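Local coordinates for protein transcriptional regulator, LacI family (Arthrobacter sp., PDB 4RKQ) that probably regulates transcription as a LacI-family DNA-binding protein whose periplasmic-binding-protein-like domain is likely to sense a small effector such as a sugar, at residues A177-A182 against V206-S211; I169-T174 against D200-G205; H130-E135 against D193-F198. All blocks are in the same frame, centred on the assembly; numbering follows the deposited sequence.

In the fold
Following the chain past strand 106-110 and helix 112-125, the first segment met is 130-135, then 169-174, then 177-182; their partners 193-198, 200-205 and 206-211 follow in the same order. All three contacts therefore cross and none nests. Contact 3 closes the longest loop, 57 residues, by pairing two neighbouring parallel strands. Contact 2 closes 25 residues, setting the exit of strand 166-171 against the start of helix 200-212, and contact 1 closes 23 by packing helix 175-188 on the same helix 200-212. Leu-134 links them: its side chain touches Ala-178, Val-206, Met-202 and Ile-169, so sheet and helices share one core.

Contact 1: residues A177-A182 against V206-S211; sequences AAREAA and VLKALS
Arg-179 and Ala-209 mark the nearest backbone approach, 5.1 Å from CA to CA, between helix segments 177-182 and 206-211, whose axes come within 7.7 Å and cross at -40° while heading the same general way. Small residues allow this closeness. The methyl CB of Ala-209 lies 3.6 Å from Arg-179 O and thus close against the neighbouring backbone, while Ala-182 CB meets Ala-209 CB methyl to methyl at 3.7 Å. One turn earlier on its helix, Val-206 brings CG2 to 4.2 Å from Ala-182 CB and continues the apolar seam towards the sheet.

Both helices belong to the alpha/beta domain of the periplasmic-binding-protein-like fold and lie on one face of its parallel sheet, where Ala-178 and Val-206 both rest on Leu-134 of strand 131-136.

On the outer side the contact is made by the aliphatic part of Arg-179. Arg-179 CG, anti to the backbone N (chi1 -178°), extends to within 3.7 Å of Ala-209 N, and Arg-179 CD passes obliquely by Lys-208 CB at 4.1 Å. A bend at chi3 (61°) then carries the guanidinium back along its own helix to a salt bridge with Glu-176. Lys-208, modelled in two conformers, turns its amino end away, in one of them towards Leu-235 O of the second subunit, a bond best held as doubtful.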
loop_
_atom_site.group_PDB
_atom_site.type_symbol
_atom_site.label_atom_id
_atom_site.label_comp_id
_atom_site.label_asym_id
_atom_site.label_seq_id
_atom_site.Cartn_x
_atom_site.Cartn_y
_atom_site.Cartn_z
ATOM N N ALA A 177 -13.300 10.326 2.296
ATOM C CA ALA A 177 -14.620 10.545 1.712
ATOM C C ALA A 177 -15.628 9.607 2.363
ATOM O O ALA A 177 -16.756 10.007 2.642
ATOM C CB ALA A 177 -14.608 10.357 0.194
ATOM N N ALA A 178 -15.229 8.366 2.599
ATOM C CA ALA A 178 -16.118 7.392 3.239
ATOM C C ALA A 178 -16.476 7.834 4.652
ATOM O O ALA A 178 -17.622 7.679 5.062
ATOM C CB ALA A 178 -15.488 6.013 3.296
ATOM N N ARG A 179 -15.501 8.357 5.394
ATOM C CA ARG A 179 -15.744 8.781 6.771
ATOM C C ARG A 179 -16.702 9.956 6.750
ATOM O O ARG A 179 -17.631 10.018 7.532
ATOM C CB ARG A 179 -14.456 9.205 7.490
ATOM C CG ARG A 179 -14.638 9.620 8.969
ATOM C CD ARG A 179 -13.514 10.549 9.438
ATOM N NE ARG A 179 -13.528 11.783 8.636
ATOM C CZ ARG A 179 -14.407 12.770 8.769
ATOM N NH1 ARG A 179 -15.365 12.734 9.686
ATOM N NH2 ARG A 179 -14.354 13.788 7.954
ATOM N N GLU A 180 -16.478 10.894 5.858
ATOM C CA GLU A 180 -17.338 12.044 5.831
ATOM C C GLU A 180 -18.777 11.657 5.444
ATOM O O GLU A 180 -19.722 12.134 6.050
ATOM C CB GLU A 180 -16.782 13.090 4.896
ATOM C CG GLU A 180 -17.619 14.342 4.834
ATOM C CD GLU A 180 -16.862 15.473 4.201
ATOM O OE1 GLU A 180 -16.409 15.304 3.049
ATOM O OE2 GLU A 180 -16.713 16.517 4.864
ATOM N N ALA A 181 -18.948 10.780 4.467
ATOM C CA ALA A 181 -20.293 10.378 4.051
ATOM C C ALA A 181 -20.982 9.522 5.104
ATOM O O ALA A 181 -22.184 9.621 5.305
ATOM C CB ALA A 181 -20.260 9.669 2.720
ATOM N N ALA A 182 -20.230 8.700 5.800
ATOM C CA ALA A 182 -20.783 7.856 6.841
ATOM C C ALA A 182 -21.232 8.726 8.030
ATOM O O ALA A 182 -22.320 8.529 8.550
ATOM C CB ALA A 182 -19.816 6.773 7.297
ATOM N N VAL A 206 -15.349 4.205 7.528
ATOM C CA VAL A 206 -16.600 3.959 8.218
ATOM C C VAL A 206 -16.333 3.708 9.701
ATOM O O VAL A 206 -17.036 4.271 10.559
ATOM C CB VAL A 206 -17.392 2.788 7.586
ATOM C CG1 VAL A 206 -18.624 2.429 8.420
ATOM C CG2 VAL A 206 -17.850 3.180 6.184
ATOM N N LEU A 207 -15.306 2.922 10.022
ATOM C CA LEU A 207 -14.952 2.701 11.414
ATOM C C LEU A 207 -14.656 3.968 12.145
ATOM O O LEU A 207 -15.090 4.112 13.293
ATOM C CB LEU A 207 -13.776 1.748 11.570
ATOM C CG LEU A 207 -14.015 0.304 11.146
ATOM C CD1 LEU A 207 -12.695 -0.425 11.246
ATOM C CD2 LEU A 207 -15.064 -0.386 12.005
ATOM N N LYS A 208 -13.939 4.897 11.496
ATOM C CA LYS A 208 -13.610 6.202 12.075
ATOM C C LYS A 208 -14.865 7.063 12.308
ATOM O O LYS A 208 -14.979 7.772 13.310
ATOM C CB LYS A 208 -12.608 6.954 11.169
ATOM C CG LYS A 208 -11.568 7.792 11.896
ATOM C CD LYS A 208 -10.189 7.129 11.899
ATOM C CE LYS A 208 -10.075 5.973 12.891
ATOM N NZ LYS A 208 -9.161 6.227 14.042
ATOM N N ALA A 209 -15.811 7.043 11.366
ATOM C CA ALA A 209 -17.073 7.771 11.567
ATOM C C ALA A 209 -17.870 7.170 12.752
ATOM O O ALA A 209 -18.467 7.897 13.549
ATOM C CB ALA A 209 -17.943 7.794 10.300
ATOM N N LEU A 210 -17.940 5.847 12.830
ATOM C CA LEU A 210 -18.643 5.214 13.927
ATOM C C LEU A 210 -17.974 5.598 15.269
ATOM O O LEU A 210 -18.641 5.935 16.230
ATOM C CB LEU A 210 -18.689 3.711 13.726
ATOM C CG LEU A 210 -19.665 3.293 12.606
ATOM C CD1 LEU A 210 -19.395 1.892 12.121
ATOM C CD2 LEU A 210 -21.094 3.353 13.137
ATOM N N SER A 211 -16.654 5.594 15.312
ATOM C CA SER A 211 -15.898 5.919 16.538
ATOM C C SER A 211 -16.127 7.409 16.897
ATOM O O SER A 211 -16.478 7.746 18.014
ATOM C CB SER A 211 -14.408 5.620 16.309
ATOM O OG SER A 211 -13.636 5.815 17.482
#

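Contact 2: residues I169-T174 against D200-G205; sequences IVAEET and DLMAAG
Met-202 reaches from the first turn of helix 200-212 to the end of strand 166-171, and van der Waals packing around its side chain carries most of this contact. With CG anti to the carbonyl carbon (chi1 -67°) and an extended chi2, the chain runs out towards the strand until a bend at chi3 (84°) turns the methyl onto the end of the strand. There Met-202 CE sits 3.5 Å from Ala-171 O, 3.6 Å from Glu-172 O and 4.0 Å from Ala-171 CB. The sulfur takes the next position along: Met-202 SD is 3.9 Å from Glu-173 CA, and the Glu-173 side chain crosses the methionine at roughly a right angle. Cutting Met-202 back to an alanine is likely to open a gap beside Ala-171 CB and to deprive Glu-173 CA of its contact with the sulfur. Leu-201 adds a smaller patch, its CD2 lying 4.0 Å from Glu-173 O and 4.2 Å from Thr-174 CA.

In the periplasmic-binding-protein-like fold, strands lead through short loops into helices, and the loops at their C-terminal ends line the cleft between the two domains. Here Glu-173 touches Asn-27, from the early part of the chain, and its side chain is about 4 Å from a bound ethanediol, probably from the crystallisation liquor; both are consistent with a place at that cleft.

Hydrogen bonds shape each side separately. Glu-173 is the centre of an inverse gamma turn, closed by Thr-174 N to Glu-172 O at 2.8 Å. Thr-174 then serves as N-cap of helix 175-188, its OG1 accepting from Ala-177 N. On the helix side, Met-202 N is bonded to Asn-199 OD1, within the first turn from which the methionine projects.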
loop_
_atom_site.group_PDB
_atom_site.type_symbol
_atom_site.label_atom_id
_atom_site.label_comp_id
_atom_site.label_asym_id
_atom_site.label_seq_id
_atom_site.Cartn_x
_atom_site.Cartn_y
_atom_site.Cartn_z
ATOM N N ILE A 169 -25.662 4.683 0.740
ATOM C CA ILE A 169 -24.765 5.841 0.853
ATOM C C ILE A 169 -23.771 5.702 -0.290
ATOM O O ILE A 169 -23.388 4.577 -0.643
ATOM C CB ILE A 169 -23.960 5.818 2.165
ATOM C CG1 ILE A 169 -24.857 5.497 3.352
ATOM C CG2 ILE A 169 -23.226 7.148 2.389
ATOM C CD1 ILE A 169 -24.061 5.098 4.563
ATOM N N VAL A 170 -23.430 6.830 -0.888
ATOM C CA VAL A 170 -22.466 6.893 -1.987
ATOM C C VAL A 170 -21.403 7.903 -1.599
ATOM O O VAL A 170 -21.699 8.922 -1.022
ATOM C CB VAL A 170 -23.137 7.307 -3.301
ATOM C CG1 VAL A 170 -22.126 7.394 -4.433
ATOM C CG2 VAL A 170 -24.213 6.298 -3.673
ATOM N N ALA A 171 -20.145 7.556 -1.842
ATOM C CA ALA A 171 -19.031 8.453 -1.602
ATOM C C ALA A 171 -17.892 8.075 -2.562
ATOM O O ALA A 171 -17.836 6.944 -3.092
ATOM C CB ALA A 171 -18.572 8.337 -0.144
ATOM N N GLU A 172 -16.968 9.009 -2.740
ATOM C CA GLU A 172 -15.741 8.773 -3.501
ATOM C C GLU A 172 -14.934 7.718 -2.784
ATOM O O GLU A 172 -14.998 7.619 -1.562
ATOM C CB GLU A 172 -14.924 10.084 -3.589
ATOM C CG GLU A 172 -13.956 10.196 -4.750
ATOM C CD GLU A 172 -12.885 11.246 -4.496
ATOM O OE1 GLU A 172 -13.158 12.207 -3.745
ATOM O OE2 GLU A 172 -11.763 11.113 -5.031
ATOM N N GLU A 173 -14.145 6.946 -3.525
ATOM C CA GLU A 173 -13.527 5.742 -2.974
ATOM C C GLU A 173 -12.218 6.130 -2.225
ATOM O O GLU A 173 -11.144 5.817 -2.686
ATOM C CB GLU A 173 -13.227 4.773 -4.141
ATOM C CG GLU A 173 -12.731 3.369 -3.773
ATOM C CD GLU A 173 -12.386 2.501 -4.980
ATOM O OE1 GLU A 173 -12.840 2.778 -6.102
ATOM O OE2 GLU A 173 -11.682 1.507 -4.823
ATOM N N THR A 174 -12.312 6.875 -1.132
ATOM C CA THR A 174 -11.175 7.117 -0.239
ATOM C C THR A 174 -11.677 6.906 1.178
ATOM O O THR A 174 -12.888 6.946 1.413
ATOM C CB THR A 174 -10.600 8.525 -0.393
ATOM O OG1 THR A 174 -11.571 9.474 0.035
ATOM C CG2 THR A 174 -10.196 8.821 -1.867
ATOM N N ASP A 200 -12.512 -2.451 1.705
ATOM C CA ASP A 200 -11.791 -2.230 2.990
ATOM C C ASP A 200 -11.294 -0.814 3.239
ATOM O O ASP A 200 -11.367 -0.334 4.359
ATOM C CB ASP A 200 -10.609 -3.180 3.146
ATOM C CG ASP A 200 -11.016 -4.648 3.370
ATOM O OD1 ASP A 200 -12.210 -4.911 3.541
ATOM O OD2 ASP A 200 -10.098 -5.525 3.379
ATOM N N LEU A 201 -10.761 -0.145 2.220
ATOM C CA LEU A 201 -10.315 1.220 2.386
ATOM C C LEU A 201 -11.489 2.118 2.822
ATOM O O LEU A 201 -11.368 2.914 3.772
ATOM C CB LEU A 201 -9.749 1.735 1.071
ATOM C CG LEU A 201 -9.280 3.172 1.112
ATOM C CD1 LEU A 201 -8.195 3.323 2.140
ATOM C CD2 LEU A 201 -8.836 3.653 -0.274
ATOM N N MET A 202 -12.630 1.976 2.141
ATOM C CA MET A 202 -13.829 2.736 2.541
ATOM C C MET A 202 -14.281 2.288 3.943
ATOM O O MET A 202 -14.660 3.101 4.758
ATOM C CB MET A 202 -14.939 2.627 1.473
ATOM C CG MET A 202 -14.595 3.319 0.125
ATOM S SD MET A 202 -15.932 3.304 -1.083
ATOM C CE MET A 202 -16.827 4.738 -0.535
ATOM N N ALA A 203 -14.198 0.988 4.239
ATOM C CA ALA A 203 -14.559 0.513 5.565
ATOM C C ALA A 203 -13.721 1.113 6.681
ATOM O O ALA A 203 -14.242 1.388 7.752
ATOM C CB ALA A 203 -14.540 -1.013 5.650
ATOM N N ALA A 204 -12.447 1.355 6.437
ATOM C CA ALA A 204 -11.601 1.996 7.445
ATOM C C ALA A 204 -12.142 3.364 7.761
ATOM O O ALA A 204 -12.108 3.812 8.905
ATOM C CB ALA A 204 -10.161 2.076 6.965
ATOM N N GLY A 205 -12.663 4.050 6.760
ATOM C CA GLY A 205 -13.270 5.343 6.987
ATOM C C GLY A 205 -14.578 5.247 7.802
ATOM O O GLY A 205 -14.885 6.109 8.639
#

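Contact 3: residues H130-E135 against D193-F198; sequences HIAYLE and DGILAF
Parallel strand pairing joins 131-136 to 194-197 inside the parallel sheet of the periplasmic-binding-protein-like domain, in register from Ile-131 beside Gly-194 to Leu-134 beside Ala-197. The ladder zigzags between strands: Ala-132 N donates to Gly-194 O (2.8 Å), Leu-196 N to Ala-132 O, Leu-134 N to Leu-196 O (2.9 Å), and Phe-198 N to Leu-134 O just past the strand end.

Asp-193 closes the start of the pairing. Its CG stands between the backbone N and the carbonyl carbon (chi1 61°), letting OD1 receive His-130 N at 2.7 Å on its syn side, the donor 23° out of the carboxylate plane, while Asp-193 N returns a bond to His-130 O. The other oxygen, OD2, takes Gln-129 N.

Further along, the Tyr-133 ring turns its edge to Leu-196, whose CB lies in the ring plane, 3.8 Å from Tyr-133 CD1. At the far end Tyr-133 OH reaches the edge of the Phe-198 ring, 3.6 Å from Phe-198 CD1, and gives a weak bond to Glu-135 OE1, which Thr-149 also binds.

Arg-151 makes a cation-pi contact with Phe-198. Helices 112-125 and 150-161 pack on the face bearing Ile-131, Tyr-133 and Leu-196; on the reverse face helix 200-212 covers Leu-134, Ile-195 and Ala-197, and strand 166-171 flanks 131-136.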
loop_
_atom_site.group_PDB
_atom_site.type_symbol
_atom_site.label_atom_id
_atom_site.label_comp_id
_atom_site.label_asym_id
_atom_site.label_seq_id
_atom_site.Cartn_x
_atom_site.Cartn_y
_atom_site.Cartn_z
ATOM N N HIS A 130 -31.100 -2.371 10.810
ATOM C CA HIS A 130 -31.061 -1.142 10.020
ATOM C C HIS A 130 -29.745 -1.084 9.250
ATOM O O HIS A 130 -28.752 -0.552 9.719
ATOM C CB HIS A 130 -31.225 0.087 10.876
ATOM C CG HIS A 130 -32.538 0.150 11.590
ATOM N ND1 HIS A 130 -33.685 0.614 10.989
ATOM C CD2 HIS A 130 -32.888 -0.201 12.852
ATOM C CE1 HIS A 130 -34.682 0.568 11.853
ATOM N NE2 HIS A 130 -34.226 0.069 12.989
ATOM N N ILE A 131 -29.750 -1.671 8.071
ATOM C CA ILE A 131 -28.499 -1.913 7.323
ATOM C C ILE A 131 -28.195 -0.785 6.351
ATOM O O ILE A 131 -29.114 -0.184 5.799
ATOM C CB ILE A 131 -28.594 -3.256 6.587
ATOM C CG1 ILE A 131 -28.646 -4.352 7.640
ATOM C CG2 ILE A 131 -27.387 -3.473 5.673
ATOM C CD1 ILE A 131 -28.866 -5.753 7.123
ATOM N N ALA A 132 -26.916 -0.479 6.116
ATOM C CA ALA A 132 -26.567 0.518 5.094
ATOM C C ALA A 132 -25.458 -0.043 4.236
ATOM O O ALA A 132 -24.656 -0.824 4.725
ATOM C CB ALA A 132 -26.157 1.822 5.721
ATOM N N TYR A 133 -25.487 0.272 2.941
ATOM C CA TYR A 133 -24.421 -0.150 2.009
ATOM C C TYR A 133 -23.787 1.134 1.554
ATOM O O TYR A 133 -24.475 2.037 1.146
ATOM C CB TYR A 133 -24.948 -0.913 0.785
ATOM C CG TYR A 133 -23.835 -1.206 -0.204
ATOM C CD1 TYR A 133 -22.808 -2.074 0.112
ATOM C CD2 TYR A 133 -23.796 -0.562 -1.434
ATOM C CE1 TYR A 133 -21.764 -2.313 -0.786
ATOM C CE2 TYR A 133 -22.779 -0.804 -2.338
ATOM C CZ TYR A 133 -21.773 -1.671 -2.020
ATOM O OH TYR A 133 -20.769 -1.869 -2.948
ATOM N N LEU A 134 -22.475 1.206 1.651
ATOM C CA LEU A 134 -21.754 2.373 1.234
ATOM C C LEU A 134 -21.070 2.035 -0.090
ATOM O O LEU A 134 -20.192 1.206 -0.151
ATOM C CB LEU A 134 -20.742 2.760 2.313
ATOM C CG LEU A 134 -19.686 3.762 1.842
ATOM C CD1 LEU A 134 -20.315 5.069 1.398
ATOM C CD2 LEU A 134 -18.696 3.946 2.962
ATOM N N GLU A 135 -21.448 2.762 -1.125
ATOM C CA GLU A 135 -21.074 2.476 -2.498
ATOM C C GLU A 135 -19.943 3.424 -2.881
ATOM O O GLU A 135 -19.931 4.554 -2.456
ATOM C CB GLU A 135 -22.318 2.779 -3.365
ATOM C CG GLU A 135 -22.160 2.745 -4.865
ATOM C CD GLU A 135 -21.964 1.341 -5.362
ATOM O OE1 GLU A 135 -20.945 0.744 -4.976
ATOM O OE2 GLU A 135 -22.815 0.839 -6.130
ATOM N N ASP A 193 -27.367 -0.123 12.418
ATOM C CA ASP A 193 -26.601 -1.074 13.179
ATOM C C ASP A 193 -25.815 -2.072 12.326
ATOM O O ASP A 193 -25.202 -2.989 12.849
ATOM C CB ASP A 193 -27.502 -1.800 14.178
ATOM C CG ASP A 193 -28.610 -2.565 13.511
ATOM O OD1 ASP A 193 -28.807 -2.312 12.311
ATOM O OD2 ASP A 193 -29.275 -3.419 14.179
ATOM N N GLY A 194 -25.796 -1.906 11.015
ATOM C CA GLY A 194 -24.880 -2.739 10.215
ATOM C C GLY A 194 -24.536 -2.051 8.932
ATOM O O GLY A 194 -25.424 -1.554 8.275
ATOM N N ILE A 195 -23.243 -2.007 8.585
ATOM C CA ILE A 195 -22.777 -1.296 7.409
ATOM C C ILE A 195 -21.867 -2.184 6.570
ATOM O O ILE A 195 -20.865 -2.698 7.080
ATOM C CB ILE A 195 -22.037 -0.009 7.780
ATOM C CG1 ILE A 195 -22.992 0.964 8.498
ATOM C CG2 ILE A 195 -21.455 0.651 6.529
ATOM C CD1 ILE A 195 -22.352 2.245 8.957
ATOM N N LEU A 196 -22.234 -2.348 5.291
ATOM C CA LEU A 196 -21.428 -3.070 4.293
ATOM C C LEU A 196 -20.739 -2.013 3.433
ATOM O O LEU A 196 -21.400 -1.108 2.936
ATOM C CB LEU A 196 -22.290 -3.954 3.381
ATOM C CG LEU A 196 -23.063 -5.093 4.051
ATOM C CD1 LEU A 196 -23.978 -5.753 3.031
ATOM C CD2 LEU A 196 -22.146 -6.127 4.669
ATOM N N ALA A 197 -19.417 -2.104 3.282
ATOM C CA ALA A 197 -18.709 -1.123 2.502
ATOM C C ALA A 197 -18.198 -1.747 1.226
ATOM O O ALA A 197 -17.827 -2.906 1.191
ATOM C CB ALA A 197 -17.565 -0.542 3.304
ATOM N N PHE A 198 -18.183 -0.928 0.190
ATOM C CA PHE A 198 -17.673 -1.280 -1.124
ATOM C C PHE A 198 -16.323 -1.996 -1.046
ATOM O O PHE A 198 -16.100 -2.975 -1.731
ATOM C CB PHE A 198 -17.569 0.018 -1.964
ATOM C CG PHE A 198 -16.969 -0.192 -3.296
ATOM C CD1 PHE A 198 -17.744 -0.629 -4.358
ATOM C CD2 PHE A 198 -15.604 0.010 -3.497
ATOM C CE1 PHE A 198 -17.170 -0.860 -5.607
ATOM C CE2 PHE A 198 -15.028 -0.221 -4.751
ATOM C CZ PHE A 198 -15.808 -0.652 -5.805
#